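Local coordinates for putative mandelate racemase (Zymomonas mobilis, PDB 2OX4), which binds magnesium and is probably a lyase, perhaps a dehydratase, of the mandelate racemase group of the enolase superfamily, at residues 150-155 with 201-206; 252-256 with 281-285; 340-344 with 361-367. All blocks are in the same frame, centred on the assembly; numbering follows the deposited sequence.

In the fold
All three contacts lie in the C-terminal barrel domain, whose parallel strands surround the magnesium held by E215, E241 and E267, and they follow one another along the chain without overlapping. Interaction 1 joins two outer helices, 147-159 and 189-206, whose strands 164-167 and 211-215 are neighbours in the barrel. Interaction 2, about 29 Å from interaction 1 between centres, sets helix 250-258 against the turn leading into strand 286-287. Interaction 3 lies where the barrel closes, strand 341-344 pairing with 126-131; its centre lies about 18 Å from that of interaction 1 and about 28 Å from that of interaction 2. The three occupy separate sectors of the barrel domain and do not touch one another.

Interaction 1 of 3, residues 150-155 with 201-206; sequences YAEEAL and AIRNAV
Helices 150-155 and 201-206 run in broadly the same direction at a crossing angle of -40°, their axes approaching to 8.2 Å, and the backbones come nearest where A151 CA lies 4.3 Å from I202 CA. The small side chains of A151, A201 and A205 are consistent with so close an approach. The methyl of A151 sits between two alanines one helical turn apart, touching the carbonyl O of A201 and meeting A205 CB at 3.9 Å. On the inner side I202 lies across the first turn of the other helix: its CG1 rests on the carbonyl O of Y150 at 3.6 Å, while its CD1 reaches Y150 CB and the rim of the phenol ring. With CG1 anti to the carbonyl carbon (chi1 -68°), the CG2 branch of I202 is left to face A154. The A154 methyl rests in the notch formed by I202 CG2 and V206 CG1, the latter 3.7 Å from A154 CB. L155 finishes the outer margin, laying CG and CD1 on the A205 methyl and bringing CD2 to within 3.5 Å of A205 O. The ring of Y150 leads away from the neighbouring helix to V167 of strand 164-167, and its hydroxyl bonds to the carbonyl of K144. No hydrogen bond or salt bridge crosses between the helices, so this join in the outer layer of the barrel depends on close-fitting methyl groups and branched aliphatic chains.

Interaction 2 of 3, residues 252-256 with 281-285; sequences LKEAK and DRSID
K256 reaches across to D285 and forms a salt bridge, its NZ 2.7 Å from OD1 on the syn lone pair of that oxygen. The lysine leaves its helix with CG anti to the backbone N, then bends at chi3 (-95°) and again at chi4, taking CE past S283 O and turning NZ to the carboxylate. The other oxygen, D285 OD2, takes both terminal nitrogens of R282, NH2 at 2.8 Å and NH1 at 3.1 Å, lying in the guanidinium plane. Two positive groups therefore meet the aspartate, each at its own oxygen, which would probably favour its ionised form. With an alanine here, K256 NZ and R282 NH2, 4.6 Å apart, would probably be left as neighbouring like charges with no carboxylate to offset them. Beside this network S283 CB packs on the backbone N of K253 at 3.7 Å, and L252 CD2 touches I284 CG1 at 3.6 Å, the two side chains crossing at about a right angle. The extended K253 lays its CD against the carboxylate of D281, and a water links K253 NZ to D281 OD2. A Schellman motif at R282, with positive phi, turns the chain out of helix 271-280. Farther out, R282 bonds to the carbonyls of F310 and E311, D285 OD1 accepts from L263 N, and V223 of a second subunit packs on R282 and D285. L252 and K256 of helix 250-258 also pack on L263 of strand 263-265, with F278 of helix 271-280 against L252 and I284.

Interaction 3 of 3, residues 340-344 with 361-367; sequences IHEHH and QPVKGRY
An aromatic cluster of H341, H343 and Y367 fills the angle between strand 341-344, the last parallel strand of the barrel, and the loop and short strand at 361-367, reached after helix 350-353. The edge of the Y367 ring points at the faces of both histidines in offset edge-to-face stacks. Toward H341 the ring planes stand at 85° with centroids 5.0 Å apart. Y367 CD1 comes within 3.4 Å of H341 CD2. Toward H343 the planes are again nearly perpendicular, with the centroids 5.5 Å apart. The histidines are alternate residues of the strand, so both side chains project on its same side; each has CG anti to the backbone N, which extends the ring toward the tyrosine. H343 is held at two more places. P362 CD lies over one face of the imidazole, 3.6 Å from its centroid, in a CH-pi contact, while H343 NE2 donates to Q361 OE1 at 2.7 Å. That bond is bent, with an N-H...acceptor angle of 138°, and the donor lies off the carbonyl plane of the amide. P362 CG also lies over the Y367 ring near its rim, so the proline touches two members of the cluster. The outer polar atoms have partners beyond the two segments: E325 of helix 322-333 is hydrogen-bonded to H341 NE2 and H343 ND1, E332 binds H341 ND1, and the Y367 hydroxyl bonds to Y360 O. Past P362, a type I' beta turn from V363 to R366 reverses the chain and leads into strand 366-367. That strand runs antiparallel to strand 126-131, which also pairs in parallel with 341-344, while helix 322-333 packs against H341 and Y367.

Interaction 1 of 3, residues 150-155 with 201-206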
# COMPACT_ATOMS: atom_id res chain seq x y z
N TYR C 150 -3.72 20.24 -41.69
CA TYR C 150 -3.99 20.35 -40.26
C TYR C 150 -4.01 21.82 -39.80
O TYR C 150 -4.96 22.25 -39.15
CB TYR C 150 -3.01 19.49 -39.46
CG TYR C 150 -3.29 18.00 -39.59
CD1 TYR C 150 -3.92 17.30 -38.56
CD2 TYR C 150 -2.95 17.30 -40.74
CE1 TYR C 150 -4.20 15.94 -38.69
CE2 TYR C 150 -3.22 15.95 -40.87
CZ TYR C 150 -3.84 15.27 -39.83
OH TYR C 150 -4.11 13.93 -39.98
N ALA C 151 -2.98 22.58 -40.17
CA ALA C 151 -2.96 24.02 -39.92
C ALA C 151 -4.17 24.74 -40.53
O ALA C 151 -4.78 25.58 -39.86
CB ALA C 151 -1.65 24.64 -40.38
N GLU C 152 -4.53 24.39 -41.76
CA GLU C 152 -5.66 24.99 -42.50
C GLU C 152 -7.00 24.78 -41.80
O GLU C 152 -7.79 25.71 -41.67
CB GLU C 152 -5.76 24.40 -43.92
CG GLU C 152 -4.91 25.05 -44.99
CD GLU C 152 -4.79 24.19 -46.26
OE1 GLU C 152 -3.74 24.27 -46.94
OE2 GLU C 152 -5.74 23.43 -46.57
N GLU C 153 -7.26 23.54 -41.36
CA GLU C 153 -8.50 23.21 -40.67
C GLU C 153 -8.59 23.96 -39.34
O GLU C 153 -9.67 24.45 -38.98
CB GLU C 153 -8.65 21.70 -40.45
CG GLU C 153 -8.77 20.84 -41.72
CD GLU C 153 -9.59 21.49 -42.81
OE1 GLU C 153 -8.99 21.96 -43.81
OE2 GLU C 153 -10.83 21.54 -42.67
N ALA C 154 -7.46 24.04 -38.62
CA ALA C 154 -7.38 24.80 -37.38
C ALA C 154 -7.73 26.27 -37.60
O ALA C 154 -8.51 26.85 -36.84
CB ALA C 154 -6.00 24.67 -36.76
N LEU C 155 -7.16 26.86 -38.65
CA LEU C 155 -7.45 28.26 -38.99
C LEU C 155 -8.91 28.52 -39.36
O LEU C 155 -9.44 29.58 -39.00
CB LEU C 155 -6.51 28.77 -40.08
CG LEU C 155 -5.05 28.97 -39.65
CD1 LEU C 155 -4.19 29.29 -40.87
CD2 LEU C 155 -4.93 30.06 -38.59
N ALA C 201 2.64 22.50 -36.79
CA ALA C 201 1.94 23.26 -37.84
C ALA C 201 0.73 24.02 -37.30
O ALA C 201 0.56 25.21 -37.59
CB ALA C 201 1.51 22.32 -38.96
N ILE C 202 -0.09 23.32 -36.53
CA ILE C 202 -1.27 23.93 -35.92
C ILE C 202 -0.88 25.04 -34.95
O ILE C 202 -1.43 26.14 -35.03
CB ILE C 202 -2.17 22.88 -35.22
CG1 ILE C 202 -2.82 21.95 -36.26
CG2 ILE C 202 -3.26 23.57 -34.42
CD1 ILE C 202 -3.31 20.59 -35.66
N ARG C 203 0.07 24.77 -34.05
CA ARG C 203 0.49 25.75 -33.04
C ARG C 203 1.09 27.01 -33.67
O ARG C 203 0.80 28.14 -33.24
CB ARG C 203 1.49 25.13 -32.05
CG ARG C 203 2.13 26.12 -31.06
CD ARG C 203 1.12 26.81 -30.13
NE ARG C 203 0.57 25.91 -29.10
CZ ARG C 203 -0.67 25.97 -28.62
NH1 ARG C 203 -1.52 26.88 -29.06
NH2 ARG C 203 -1.06 25.09 -27.69
N ASN C 204 1.94 26.82 -34.67
CA ASN C 204 2.45 27.93 -35.47
C ASN C 204 1.36 28.77 -36.13
O ASN C 204 1.46 30.01 -36.18
CB ASN C 204 3.43 27.42 -36.54
CG ASN C 204 4.78 27.02 -35.96
OD1 ASN C 204 5.13 27.39 -34.84
ND2 ASN C 204 5.56 26.28 -36.75
N ALA C 205 0.33 28.11 -36.64
CA ALA C 205 -0.78 28.79 -37.32
C ALA C 205 -1.70 29.56 -36.36
O ALA C 205 -2.06 30.71 -36.63
CB ALA C 205 -1.58 27.82 -38.17
N VAL C 206 -2.08 28.93 -35.24
CA VAL C 206 -3.09 29.51 -34.36
C VAL C 206 -2.53 30.39 -33.23
O VAL C 206 -3.28 31.16 -32.61
CB VAL C 206 -4.06 28.43 -33.76
CG1 VAL C 206 -4.72 27.63 -34.86
CG2 VAL C 206 -3.33 27.50 -32.77

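Interaction 2 of 3, residues 252-256 with 281-285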
# COMPACT_ATOMS: atom_id res chain seq x y z
N LEU C 252 -3.34 3.71 -16.58
CA LEU C 252 -3.35 5.18 -16.74
C LEU C 252 -2.59 5.87 -15.61
O LEU C 252 -1.90 6.87 -15.84
CB LEU C 252 -4.77 5.72 -16.89
CG LEU C 252 -4.86 7.11 -17.53
CD1 LEU C 252 -4.42 7.04 -18.99
CD2 LEU C 252 -6.30 7.60 -17.46
N LYS C 253 -2.68 5.34 -14.40
CA LYS C 253 -1.82 5.82 -13.30
C LYS C 253 -0.33 5.67 -13.65
O LYS C 253 0.48 6.60 -13.42
CB LYS C 253 -2.16 5.09 -11.99
CG LYS C 253 -1.44 5.66 -10.77
CD LYS C 253 -1.65 4.79 -9.55
CE LYS C 253 -0.85 5.36 -8.38
NZ LYS C 253 -0.80 4.42 -7.24
N GLU C 254 0.05 4.52 -14.20
CA GLU C 254 1.44 4.29 -14.64
C GLU C 254 1.85 5.27 -15.74
O GLU C 254 2.96 5.82 -15.70
CB GLU C 254 1.63 2.85 -15.11
CG GLU C 254 1.23 1.81 -14.08
CD GLU C 254 2.13 1.77 -12.84
OE1 GLU C 254 1.71 1.12 -11.86
OE2 GLU C 254 3.23 2.36 -12.84
N ALA C 255 0.96 5.50 -16.71
CA ALA C 255 1.20 6.49 -17.77
C ALA C 255 1.45 7.88 -17.18
O ALA C 255 2.40 8.58 -17.57
CB ALA C 255 0.01 6.54 -18.75
N LYS C 256 0.61 8.27 -16.22
CA LYS C 256 0.70 9.62 -15.62
C LYS C 256 2.02 9.87 -14.90
O LYS C 256 2.48 11.00 -14.83
CB LYS C 256 -0.47 9.90 -14.69
CG LYS C 256 -0.45 11.31 -14.09
CD LYS C 256 -1.73 11.64 -13.33
CE LYS C 256 -2.72 12.39 -14.21
NZ LYS C 256 -2.25 13.79 -14.46
N ASP C 281 -7.15 6.55 -8.25
CA ASP C 281 -5.76 6.72 -8.68
C ASP C 281 -5.42 8.16 -9.03
O ASP C 281 -4.24 8.48 -9.29
CB ASP C 281 -5.50 5.89 -9.92
CG ASP C 281 -5.49 4.40 -9.65
OD1 ASP C 281 -5.58 3.64 -10.63
OD2 ASP C 281 -5.38 3.99 -8.48
N ARG C 282 -6.44 9.01 -9.08
CA ARG C 282 -6.35 10.40 -9.58
C ARG C 282 -5.63 10.50 -10.95
O ARG C 282 -4.79 11.37 -11.17
CB ARG C 282 -5.75 11.34 -8.50
CG ARG C 282 -5.79 12.86 -8.82
CD ARG C 282 -7.16 13.32 -9.31
NE ARG C 282 -7.21 14.71 -9.82
CZ ARG C 282 -6.63 15.14 -10.94
NH1 ARG C 282 -6.81 16.40 -11.33
NH2 ARG C 282 -5.86 14.33 -11.67
N SER C 283 -5.95 9.58 -11.85
CA SER C 283 -5.19 9.47 -13.09
C SER C 283 -5.79 10.27 -14.26
O SER C 283 -5.13 10.42 -15.29
CB SER C 283 -5.03 8.00 -13.50
OG SER C 283 -6.30 7.38 -13.62
N ILE C 284 -7.04 10.73 -14.12
CA ILE C 284 -7.72 11.54 -15.16
C ILE C 284 -7.93 12.96 -14.62
O ILE C 284 -8.49 13.15 -13.53
CB ILE C 284 -9.11 10.97 -15.55
CG1 ILE C 284 -9.00 9.54 -16.10
CG2 ILE C 284 -9.75 11.80 -16.64
CD1 ILE C 284 -10.34 8.89 -16.42
N ASP C 285 -7.49 13.95 -15.39
CA ASP C 285 -7.66 15.37 -15.05
C ASP C 285 -8.98 15.94 -15.57
O ASP C 285 -9.59 16.82 -14.95
CB ASP C 285 -6.47 16.17 -15.60
CG ASP C 285 -5.16 15.71 -14.98
OD1 ASP C 285 -4.36 15.06 -15.68
OD2 ASP C 285 -4.97 15.95 -13.77
O HOH W 1 -3.75 5.14 -6.08

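Interaction 3 of 3, residues 340-344 with 361-367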
# COMPACT_ATOMS: atom_id res chain seq x y z
N ILE C 340 -14.92 22.38 -20.67
CA ILE C 340 -15.07 22.86 -22.06
C ILE C 340 -16.05 21.93 -22.77
O ILE C 340 -16.27 20.79 -22.33
CB ILE C 340 -13.69 22.92 -22.79
CG1 ILE C 340 -13.78 23.76 -24.07
CG2 ILE C 340 -13.09 21.52 -23.01
CD1 ILE C 340 -12.42 24.07 -24.69
N HIS C 341 -16.70 22.42 -23.83
CA HIS C 341 -17.67 21.62 -24.57
C HIS C 341 -17.12 21.17 -25.94
O HIS C 341 -16.52 21.96 -26.67
CB HIS C 341 -18.99 22.40 -24.76
CG HIS C 341 -20.01 21.65 -25.56
ND1 HIS C 341 -20.96 20.84 -24.97
CD2 HIS C 341 -20.21 21.55 -26.90
CE1 HIS C 341 -21.71 20.29 -25.91
NE2 HIS C 341 -21.27 20.70 -27.09
N GLU C 342 -17.31 19.90 -26.26
CA GLU C 342 -16.86 19.34 -27.52
C GLU C 342 -17.91 19.58 -28.60
O GLU C 342 -19.06 19.13 -28.47
CB GLU C 342 -16.66 17.83 -27.39
CG GLU C 342 -16.28 17.18 -28.70
CD GLU C 342 -15.98 15.70 -28.58
OE1 GLU C 342 -16.50 15.03 -27.65
OE2 GLU C 342 -15.24 15.20 -29.44
N HIS C 343 -17.52 20.26 -29.67
CA HIS C 343 -18.43 20.40 -30.80
C HIS C 343 -17.89 19.66 -32.01
O HIS C 343 -16.90 20.07 -32.61
CB HIS C 343 -18.73 21.87 -31.11
CG HIS C 343 -19.81 22.06 -32.13
ND1 HIS C 343 -21.07 21.53 -31.98
CD2 HIS C 343 -19.81 22.69 -33.33
CE1 HIS C 343 -21.81 21.84 -33.03
NE2 HIS C 343 -21.06 22.53 -33.87
N HIS C 344 -18.55 18.54 -32.33
CA HIS C 344 -18.00 17.55 -33.25
C HIS C 344 -18.28 17.98 -34.68
O HIS C 344 -19.36 18.52 -34.98
CB HIS C 344 -18.60 16.17 -32.99
CG HIS C 344 -17.77 15.03 -33.51
ND1 HIS C 344 -17.60 14.79 -34.86
CD2 HIS C 344 -17.08 14.06 -32.86
CE1 HIS C 344 -16.84 13.72 -35.02
NE2 HIS C 344 -16.51 13.26 -33.83
N GLN C 361 -26.01 25.44 -32.71
CA GLN C 361 -24.60 25.64 -33.09
C GLN C 361 -23.98 26.73 -32.24
O GLN C 361 -24.68 27.63 -31.78
CB GLN C 361 -24.49 26.01 -34.58
CG GLN C 361 -24.86 24.90 -35.56
CD GLN C 361 -23.87 23.75 -35.57
OE1 GLN C 361 -22.66 23.96 -35.43
NE2 GLN C 361 -24.38 22.54 -35.73
N PRO C 362 -22.66 26.65 -32.00
CA PRO C 362 -22.01 27.70 -31.24
C PRO C 362 -22.06 29.03 -31.99
O PRO C 362 -22.17 29.04 -33.22
CB PRO C 362 -20.56 27.22 -31.13
CG PRO C 362 -20.65 25.75 -31.32
CD PRO C 362 -21.70 25.60 -32.37
N VAL C 363 -22.01 30.12 -31.24
CA VAL C 363 -21.81 31.47 -31.80
C VAL C 363 -20.51 32.05 -31.26
O VAL C 363 -20.35 32.21 -30.04
CB VAL C 363 -22.99 32.40 -31.42
CG1 VAL C 363 -22.81 33.80 -32.00
CG2 VAL C 363 -24.33 31.78 -31.85
N LYS C 364 -19.58 32.37 -32.16
CA LYS C 364 -18.25 32.85 -31.79
C LYS C 364 -17.58 31.96 -30.72
O LYS C 364 -17.03 32.45 -29.74
CB LYS C 364 -18.29 34.32 -31.33
CG LYS C 364 -18.54 35.33 -32.46
CD LYS C 364 -17.27 35.58 -33.29
CE LYS C 364 -17.48 35.20 -34.76
NZ LYS C 364 -16.20 35.11 -35.53
N GLY C 365 -17.66 30.65 -30.94
CA GLY C 365 -17.02 29.66 -30.07
C GLY C 365 -17.68 29.45 -28.71
O GLY C 365 -17.08 28.84 -27.81
N ARG C 366 -18.90 29.96 -28.54
CA ARG C 366 -19.64 29.85 -27.28
C ARG C 366 -20.98 29.13 -27.50
O ARG C 366 -21.66 29.36 -28.50
CB ARG C 366 -19.94 31.24 -26.69
CG ARG C 366 -18.76 32.19 -26.55
CD ARG C 366 -17.63 31.63 -25.70
NE ARG C 366 -17.94 31.59 -24.27
CZ ARG C 366 -17.05 31.30 -23.32
NH1 ARG C 366 -17.41 31.29 -22.04
NH2 ARG C 366 -15.80 31.02 -23.66
N TYR C 367 -21.36 28.28 -26.55
CA TYR C 367 -22.70 27.68 -26.54
C TYR C 367 -23.59 28.25 -25.43
O TYR C 367 -23.14 28.43 -24.30
CB TYR C 367 -22.60 26.16 -26.34
CG TYR C 367 -22.95 25.30 -27.54
CD1 TYR C 367 -22.15 24.22 -27.88
CD2 TYR C 367 -24.10 25.54 -28.32
CE1 TYR C 367 -22.45 23.39 -28.95
CE2 TYR C 367 -24.41 24.72 -29.40
CZ TYR C 367 -23.58 23.65 -29.71
OH TYR C 367 -23.85 22.82 -30.77